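Local coordinates for protein LEOA (Escherichia coli, PDB 4AUR) that probably binds and hydrolyses GTP as a bacterial dynamin-like protein of enterotoxigenic E. coli, pairing a compact G domain with a long helical region, at residues I83-S88 / S93-E98; Y143-D146 / P150-E153; D442-L447 / E536-E541. All coordinates share one frame; numbering follows the deposited sequence.

Interaction 1 (I83-S88 / S93-E98); sequences ISMDES and SIYKPE
Ile83 and Pro97 lie 5.7 Å apart at their CA atoms, and from there the two chains diverge to 8.9 Å between the CA atoms of Asp86 and Ser93, with no hydrogen bond bridging the gap. Side chains fill it, and Tyr95 is the residue that both Ile83 and Met85 meet. Met85, a selenomethionine, lays its CG almost squarely over one face of the tyrosine ring, 3.6 Å from the ring centroid and 6° off the normal, a CH-pi contact. Its SE follows over the same face at 4.5 Å from the centroid, which makes a Met-aromatic contact. A bend at chi3 (67°) then brings Met85 CE to 3.7 Å from Tyr95 CE2. Ile83 works at the edge of the ring: CG1 meets Tyr95 CB at 4.0 Å, while CD1 extends to the carbonyl O of Lys96.

The loop 83-88 follows helix 66-74, a position that probably corresponds to the first switch region of dynamin-type G domains. Strand 93-95 is the outermost strand on its side of the sheet within the chain. Tyr95 pairs through its backbone with Ile106 of the antiparallel strand 104-108, and Met85 and Pro97 also pack against that strand.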
loop_
_atom_site.group_PDB
_atom_site.type_symbol
_atom_site.label_atom_id
_atom_site.label_comp_id
_atom_site.label_asym_id
_atom_site.label_seq_id
_atom_site.Cartn_x
_atom_site.Cartn_y
_atom_site.Cartn_z
ATOM N N ILE A 83 16.977 55.037 -13.436
ATOM C CA ILE A 83 17.779 54.582 -12.297
ATOM C C ILE A 83 19.274 54.712 -12.655
ATOM O O ILE A 83 19.648 54.665 -13.830
ATOM C CB ILE A 83 17.369 53.142 -11.861
ATOM C CG1 ILE A 83 17.107 53.082 -10.349
ATOM C CG2 ILE A 83 18.380 52.086 -12.304
ATOM C CD1 ILE A 83 15.792 53.711 -9.909
ATOM N N SER A 84 20.112 54.895 -11.635
ATOM C CA SER A 84 21.537 55.181 -11.821
ATOM C C SER A 84 22.364 54.572 -10.691
ATOM O O SER A 84 22.133 54.847 -9.525
ATOM C CB SER A 84 21.748 56.699 -11.881
ATOM O OG SER A 84 22.987 57.076 -11.310
HETATM N N MSE A 85 23.350 53.762 -11.045
HETATM C CA MSE A 85 24.040 52.942 -10.060
HETATM C C MSE A 85 25.286 53.606 -9.537
HETATM O O MSE A 85 26.082 54.137 -10.311
HETATM C CB MSE A 85 24.319 51.577 -10.693
HETATM C CG MSE A 85 23.064 50.703 -10.559
HETATM SE SE MSE A 85 23.382 48.809 -11.036
HETATM C CE MSE A 85 24.602 48.326 -9.550
ATOM N N ASP A 86 25.456 53.560 -8.209
ATOM C CA ASP A 86 26.552 54.241 -7.504
ATOM C C ASP A 86 27.764 53.326 -7.390
ATOM O O ASP A 86 27.623 52.156 -7.044
ATOM C CB ASP A 86 26.096 54.676 -6.100
ATOM C CG ASP A 86 27.136 55.540 -5.369
ATOM O OD1 ASP A 86 27.605 56.560 -5.929
ATOM O OD2 ASP A 86 27.481 55.192 -4.221
ATOM N N GLU A 87 28.947 53.885 -7.652
ATOM C CA GLU A 87 30.200 53.119 -7.743
ATOM C C GLU A 87 30.770 52.655 -6.399
ATOM O O GLU A 87 31.375 51.582 -6.324
ATOM C CB GLU A 87 31.273 53.937 -8.481
ATOM C CG GLU A 87 30.947 54.234 -9.941
ATOM C CD GLU A 87 30.963 52.993 -10.815
ATOM O OE1 GLU A 87 31.950 52.232 -10.746
ATOM O OE2 GLU A 87 29.991 52.784 -11.570
ATOM N N SER A 88 30.612 53.458 -5.351
ATOM C CA SER A 88 31.063 53.036 -4.031
ATOM C C SER A 88 30.191 53.576 -2.896
ATOM O O SER A 88 30.006 54.785 -2.749
ATOM C CB SER A 88 32.527 53.424 -3.810
ATOM O OG SER A 88 33.072 52.712 -2.706
ATOM N N SER A 93 22.796 47.869 -1.506
ATOM C CA SER A 93 21.978 48.800 -2.230
ATOM C C SER A 93 21.023 48.119 -3.190
ATOM O O SER A 93 21.284 47.024 -3.699
ATOM C CB SER A 93 22.850 49.848 -2.941
ATOM O OG SER A 93 24.016 49.262 -3.500
ATOM N N ILE A 94 19.904 48.806 -3.417
ATOM C CA ILE A 94 18.781 48.276 -4.150
ATOM C C ILE A 94 18.306 49.284 -5.166
ATOM O O ILE A 94 18.088 50.437 -4.823
ATOM C CB ILE A 94 17.611 47.989 -3.201
ATOM C CG1 ILE A 94 18.103 47.145 -2.036
ATOM C CG2 ILE A 94 16.479 47.303 -3.956
ATOM C CD1 ILE A 94 17.103 46.154 -1.492
ATOM N N TYR A 95 18.123 48.839 -6.406
ATOM C CA TYR A 95 17.634 49.690 -7.476
ATOM C C TYR A 95 16.361 49.063 -8.015
ATOM O O TYR A 95 16.311 47.867 -8.223
ATOM C CB TYR A 95 18.694 49.852 -8.553
ATOM C CG TYR A 95 20.037 50.219 -7.979
ATOM C CD1 TYR A 95 20.398 51.545 -7.756
ATOM C CD2 TYR A 95 20.936 49.231 -7.613
ATOM C CE1 TYR A 95 21.640 51.867 -7.198
ATOM C CE2 TYR A 95 22.171 49.535 -7.057
ATOM C CZ TYR A 95 22.530 50.849 -6.851
ATOM O OH TYR A 95 23.787 51.103 -6.309
ATOM N N LYS A 96 15.329 49.888 -8.188
ATOM C CA LYS A 96 13.988 49.464 -8.569
ATOM C C LYS A 96 13.598 50.187 -9.865
ATOM O O LYS A 96 12.833 51.160 -9.852
ATOM C CB LYS A 96 13.006 49.805 -7.442
ATOM C CG LYS A 96 13.024 48.848 -6.255
ATOM C CD LYS A 96 12.384 49.472 -5.024
ATOM C CE LYS A 96 11.975 48.432 -3.989
ATOM N NZ LYS A 96 10.896 47.508 -4.472
ATOM N N PRO A 97 14.142 49.724 -10.995
ATOM C CA PRO A 97 13.968 50.395 -12.257
ATOM C C PRO A 97 12.514 50.566 -12.648
ATOM O O PRO A 97 11.654 49.789 -12.222
ATOM C CB PRO A 97 14.678 49.464 -13.234
ATOM C CG PRO A 97 14.609 48.128 -12.598
ATOM C CD PRO A 97 14.884 48.470 -11.172
ATOM N N GLU A 98 12.260 51.577 -13.481
ATOM C CA GLU A 98 10.900 51.995 -13.804
ATOM C C GLU A 98 10.651 51.810 -15.284
ATOM O O GLU A 98 11.562 51.501 -16.032
ATOM C CB GLU A 98 10.686 53.445 -13.366
ATOM C CG GLU A 98 10.630 53.615 -11.847
ATOM C CD GLU A 98 10.690 55.069 -11.380
ATOM O OE1 GLU A 98 10.522 55.988 -12.221
ATOM O OE2 GLU A 98 10.911 55.296 -10.162
#

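Interaction 2 (Y143-D146 / P150-E153); sequences YVVD and PLKE
Leu151 and Pro150 pack on Val145, with Tyr143 joining at the far end of the leucine, where the end of a strand meets the loop that leaves it. Val145 takes the central place: CG2 touches Pro150 CB at 4.2 Å, and CG1 approaches Leu151 CD1 at 4.3 Å. The CB of Leu151 projects away from the strand, yet with CG anti to the backbone N (chi1 -171°) its CD1 turns back and meets Tyr143 CE1 at 4.1 Å. There the leucine side chain crosses that of the tyrosine at about a right angle.

Backbone atoms also come close without bonding. The amide N of Leu151 lies 3.7 Å from Val145 CB, and the ring of Pro150 rests beside the carbonyl O of Asp146. Having no hydrogen to offer, the proline nitrogen cannot bond to that oxygen. No hydrogen bond joins the segments.

Polar partners lie outside the two segments: Asp146 OD1 is hydrogen-bonded to Thr148 OG1 in the connecting loop, and the carbonyl O of Pro150 to Lys205 NZ of helix 188-209.

The contact lies at the start of a beta-alpha-beta crossover, from strand 140-146 through helix 156-165 to the parallel strand 172-177. Leu151 packs on Val159 of helix 156-165 and on Leu202 and Leu206 of helix 188-209. Tyr143 leans on Ile158, and its ring meets that of Phe174 with the planes about 35° apart.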
loop_
_atom_site.group_PDB
_atom_site.type_symbol
_atom_site.label_atom_id
_atom_site.label_comp_id
_atom_site.label_asym_id
_atom_site.label_seq_id
_atom_site.Cartn_x
_atom_site.Cartn_y
_atom_site.Cartn_z
ATOM N N TYR A 143 27.263 37.032 -11.687
ATOM C CA TYR A 143 28.616 37.404 -11.337
ATOM C C TYR A 143 29.318 37.717 -12.641
ATOM O O TYR A 143 29.635 36.813 -13.407
ATOM C CB TYR A 143 29.314 36.270 -10.592
ATOM C CG TYR A 143 30.384 36.775 -9.700
ATOM C CD1 TYR A 143 31.554 37.296 -10.227
ATOM C CD2 TYR A 143 30.213 36.797 -8.337
ATOM C CE1 TYR A 143 32.535 37.803 -9.422
ATOM C CE2 TYR A 143 31.194 37.299 -7.520
ATOM C CZ TYR A 143 32.351 37.794 -8.074
ATOM O OH TYR A 143 33.324 38.296 -7.270
ATOM N N VAL A 144 29.530 39.000 -12.911
ATOM C CA VAL A 144 30.072 39.428 -14.194
ATOM C C VAL A 144 31.568 39.597 -14.088
ATOM O O VAL A 144 32.052 40.359 -13.234
ATOM C CB VAL A 144 29.470 40.755 -14.652
ATOM C CG1 VAL A 144 30.176 41.244 -15.901
ATOM C CG2 VAL A 144 27.985 40.606 -14.915
ATOM N N VAL A 145 32.286 38.902 -14.973
ATOM C CA VAL A 145 33.761 38.916 -15.007
ATOM C C VAL A 145 34.304 39.348 -16.389
ATOM O O VAL A 145 33.531 39.773 -17.259
ATOM C CB VAL A 145 34.340 37.550 -14.594
ATOM C CG1 VAL A 145 33.846 37.180 -13.208
ATOM C CG2 VAL A 145 33.985 36.475 -15.601
ATOM N N ASP A 146 35.630 39.259 -16.561
ATOM C CA ASP A 146 36.310 39.752 -17.753
ATOM C C ASP A 146 36.657 38.606 -18.649
ATOM O O ASP A 146 36.916 37.497 -18.199
ATOM C CB ASP A 146 37.591 40.538 -17.393
ATOM C CG ASP A 146 37.970 41.594 -18.465
ATOM O OD1 ASP A 146 38.467 41.206 -19.546
ATOM O OD2 ASP A 146 37.775 42.817 -18.217
ATOM N N PRO A 150 39.517 36.268 -16.706
ATOM C CA PRO A 150 38.290 36.031 -15.930
ATOM C C PRO A 150 38.495 35.860 -14.426
ATOM O O PRO A 150 39.215 34.963 -13.995
ATOM C CB PRO A 150 37.723 34.745 -16.546
ATOM C CG PRO A 150 38.845 34.144 -17.311
ATOM C CD PRO A 150 39.623 35.311 -17.820
ATOM N N LEU A 151 37.869 36.752 -13.661
ATOM C CA LEU A 151 37.795 36.695 -12.207
ATOM C C LEU A 151 38.984 37.394 -11.627
ATOM O O LEU A 151 40.079 36.884 -11.688
ATOM C CB LEU A 151 37.691 35.257 -11.661
ATOM C CG LEU A 151 37.402 35.152 -10.155
ATOM C CD1 LEU A 151 36.085 35.813 -9.822
ATOM C CD2 LEU A 151 37.398 33.718 -9.672
ATOM N N LYS A 152 38.753 38.561 -11.046
ATOM C CA LYS A 152 39.825 39.352 -10.470
ATOM C C LYS A 152 40.513 38.633 -9.329
ATOM O O LYS A 152 39.907 37.835 -8.624
ATOM C CB LYS A 152 39.314 40.720 -10.028
ATOM C CG LYS A 152 38.991 41.611 -11.220
ATOM C CD LYS A 152 38.534 43.003 -10.801
ATOM C CE LYS A 152 38.445 43.960 -11.994
ATOM N NZ LYS A 152 39.709 44.689 -12.289
ATOM N N GLU A 153 41.795 38.932 -9.153
ATOM C CA GLU A 153 42.654 38.164 -8.258
ATOM C C GLU A 153 42.183 38.226 -6.813
ATOM O O GLU A 153 42.395 37.292 -6.052
ATOM C CB GLU A 153 44.107 38.657 -8.363
ATOM C CG GLU A 153 44.871 38.170 -9.599
ATOM C CD GLU A 153 44.489 38.867 -10.906
ATOM O OE1 GLU A 153 43.810 39.927 -10.874
ATOM O OE2 GLU A 153 44.882 38.342 -11.976
#

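Interaction 3 (D442-L447 / E536-E541)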
loop_
_atom_site.group_PDB
_atom_site.type_symbol
_atom_site.label_atom_id
_atom_site.label_comp_id
_atom_site.label_asym_id
_atom_site.label_seq_id
_atom_site.Cartn_x
_atom_site.Cartn_y
_atom_site.Cartn_z
ATOM N N ASP A 442 -8.059 -20.454 17.498
ATOM C CA ASP A 442 -7.978 -21.294 18.680
ATOM C C ASP A 442 -9.284 -22.015 18.942
ATOM O O ASP A 442 -9.269 -23.212 19.203
ATOM C CB ASP A 442 -7.580 -20.488 19.920
ATOM C CG ASP A 442 -6.083 -20.393 20.086
ATOM O OD1 ASP A 442 -5.353 -20.896 19.190
ATOM O OD2 ASP A 442 -5.642 -19.812 21.110
ATOM N N THR A 443 -10.399 -21.288 18.878
ATOM C CA THR A 443 -11.694 -21.887 19.046
ATOM C C THR A 443 -11.906 -22.991 18.027
ATOM O O THR A 443 -12.561 -23.965 18.324
ATOM C CB THR A 443 -12.801 -20.842 18.926
ATOM O OG1 THR A 443 -12.503 -19.780 19.822
ATOM C CG2 THR A 443 -14.159 -21.417 19.295
ATOM N N ILE A 444 -11.316 -22.867 16.850
ATOM C CA ILE A 444 -11.463 -23.888 15.808
ATOM C C ILE A 444 -10.569 -25.104 16.000
ATOM O O ILE A 444 -10.948 -26.219 15.635
ATOM C CB ILE A 444 -11.239 -23.271 14.420
ATOM C CG1 ILE A 444 -12.463 -22.404 14.108
ATOM C CG2 ILE A 444 -10.983 -24.337 13.355
ATOM C CD1 ILE A 444 -12.457 -21.755 12.758
ATOM N N GLY A 445 -9.393 -24.889 16.580
ATOM C CA GLY A 445 -8.487 -25.977 16.907
ATOM C C GLY A 445 -8.951 -26.830 18.079
ATOM O O GLY A 445 -8.399 -27.895 18.302
ATOM N N LYS A 446 -9.945 -26.356 18.830
ATOM C CA LYS A 446 -10.540 -27.123 19.929
ATOM C C LYS A 446 -11.829 -27.805 19.500
ATOM O O LYS A 446 -12.169 -28.849 20.027
ATOM C CB LYS A 446 -10.822 -26.236 21.147
ATOM C CG LYS A 446 -11.864 -26.829 22.098
ATOM C CD LYS A 446 -11.908 -26.127 23.452
ATOM C CE LYS A 446 -12.701 -26.939 24.482
ATOM N NZ LYS A 446 -12.451 -26.488 25.885
ATOM N N LEU A 447 -12.567 -27.207 18.576
ATOM C CA LEU A 447 -13.736 -27.868 18.019
ATOM C C LEU A 447 -13.320 -29.147 17.306
ATOM O O LEU A 447 -13.872 -30.206 17.571
ATOM C CB LEU A 447 -14.462 -26.956 17.030
ATOM C CG LEU A 447 -15.090 -25.715 17.648
ATOM C CD1 LEU A 447 -15.712 -24.858 16.557
ATOM C CD2 LEU A 447 -16.107 -26.065 18.730
ATOM N N GLU A 536 -19.175 -22.817 11.757
ATOM C CA GLU A 536 -19.906 -21.794 11.050
ATOM C C GLU A 536 -20.198 -20.621 11.990
ATOM O O GLU A 536 -20.046 -19.454 11.615
ATOM C CB GLU A 536 -21.200 -22.360 10.480
ATOM C CG GLU A 536 -22.231 -21.302 10.153
ATOM C CD GLU A 536 -23.401 -21.856 9.388
ATOM O OE1 GLU A 536 -24.269 -22.498 10.025
ATOM O OE2 GLU A 536 -23.442 -21.630 8.148
ATOM N N GLN A 537 -20.630 -20.957 13.199
ATOM C CA GLN A 537 -20.790 -20.012 14.309
ATOM C C GLN A 537 -19.544 -19.128 14.511
ATOM O O GLN A 537 -19.617 -17.892 14.494
ATOM C CB GLN A 537 -21.036 -20.829 15.564
ATOM C CG GLN A 537 -22.010 -20.300 16.587
ATOM C CD GLN A 537 -22.006 -21.203 17.828
ATOM O OE1 GLN A 537 -21.841 -22.438 17.732
ATOM N NE2 GLN A 537 -22.162 -20.591 19.002
ATOM N N VAL A 538 -18.392 -19.766 14.645
ATOM C CA VAL A 538 -17.145 -19.041 14.816
ATOM C C VAL A 538 -16.868 -18.145 13.652
ATOM O O VAL A 538 -16.402 -17.041 13.823
ATOM C CB VAL A 538 -15.951 -19.987 14.909
ATOM C CG1 VAL A 538 -14.639 -19.203 14.986
ATOM C CG2 VAL A 538 -16.128 -20.945 16.088
ATOM N N VAL A 539 -17.104 -18.631 12.451
ATOM C CA VAL A 539 -16.825 -17.833 11.269
ATOM C C VAL A 539 -17.776 -16.660 11.254
ATOM O O VAL A 539 -17.380 -15.557 10.933
ATOM C CB VAL A 539 -16.986 -18.660 9.979
ATOM C CG1 VAL A 539 -17.516 -17.817 8.812
ATOM C CG2 VAL A 539 -15.664 -19.315 9.621
ATOM N N THR A 540 -19.036 -16.918 11.619
ATOM C CA THR A 540 -20.067 -15.900 11.627
ATOM C C THR A 540 -19.717 -14.800 12.592
ATOM O O THR A 540 -20.046 -13.668 12.335
ATOM C CB THR A 540 -21.429 -16.480 12.053
ATOM O OG1 THR A 540 -21.944 -17.335 11.023
ATOM C CG2 THR A 540 -22.441 -15.378 12.322
ATOM N N GLU A 541 -19.093 -15.143 13.717
ATOM C CA GLU A 541 -18.721 -14.160 14.737
ATOM C C GLU A 541 -17.542 -13.351 14.268
ATOM O O GLU A 541 -17.525 -12.132 14.360
ATOM C CB GLU A 541 -18.343 -14.830 16.056
ATOM C CG GLU A 541 -19.513 -15.299 16.904
ATOM C CD GLU A 541 -19.082 -15.685 18.321
ATOM O OE1 GLU A 541 -18.397 -16.722 18.491
ATOM O OE2 GLU A 541 -19.418 -14.937 19.273
#
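Val538 meets Thr443, Ile444 and Leu447 in an antiparallel helix pair of the dynamin-like helical domain, whose short axes run at 177° and approach to 10.3 Å. Its two methyls serve three neighbours. CG2 of Val538 bridges Thr443 and Leu447, one turn apart, lying 3.8 Å from Thr443 CG2 and 4.0 Å from Leu447 CD1. Val538 CG1, anti to the backbone N (chi1 176°), is directed to the branch of Ile444 that ends in CD1, with CG1 of each residue 4.0 Å apart. The side chains of Thr443 and Leu447 each run alongside that of Val538 and antiparallel to it, whereas Ile444 meets it at a slant.

Behind this first shell lie the partner helix and two others. Ile444 is buried against Ser393, Ile396 and Thr397 of helix 368-408, and Leu447 spreads onto Gln534 and Met535, the preceding turn of helix 530-544. From helix 530-544, Val539 rests on Phe310 of helix 275-343, and Glu536 makes a salt bridge to Arg318 of that same helix, tying segment 536-541 into the bundle.

Hydroxyls turn inward to their own helices. Thr443 OG1 is bonded to Ala439 O, one turn back, while CG2, anti to the backbone N, faces Val538. Thr540 OG1 donates to Glu536 O at 2.9 Å, 44° out of the carbonyl plane, and that oxygen also accepts from Thr540 N.

Overall arrangement
The three contacts come in series along the chain and divide between two architectures. Interactions 1 and 2 lie in the probable GTPase domain: their centres are about 21 Å apart and their nearest atoms about 10 Å, without touching. Both reach one mixed sheet, interaction 1 at 93-95, one of its two outermost strands, and interaction 2 at strand 140-146, inside it. Interaction 3 lies on the opposite side of the chain's centre, about 85 Å from the first and about 83 Å from the second, centre to centre, in the helical domain. The first two contacts close short loops on a sheet of the probable GTPase domain, whereas the third joins antiparallel helices distant in sequence, as the dynamin plan illustrates.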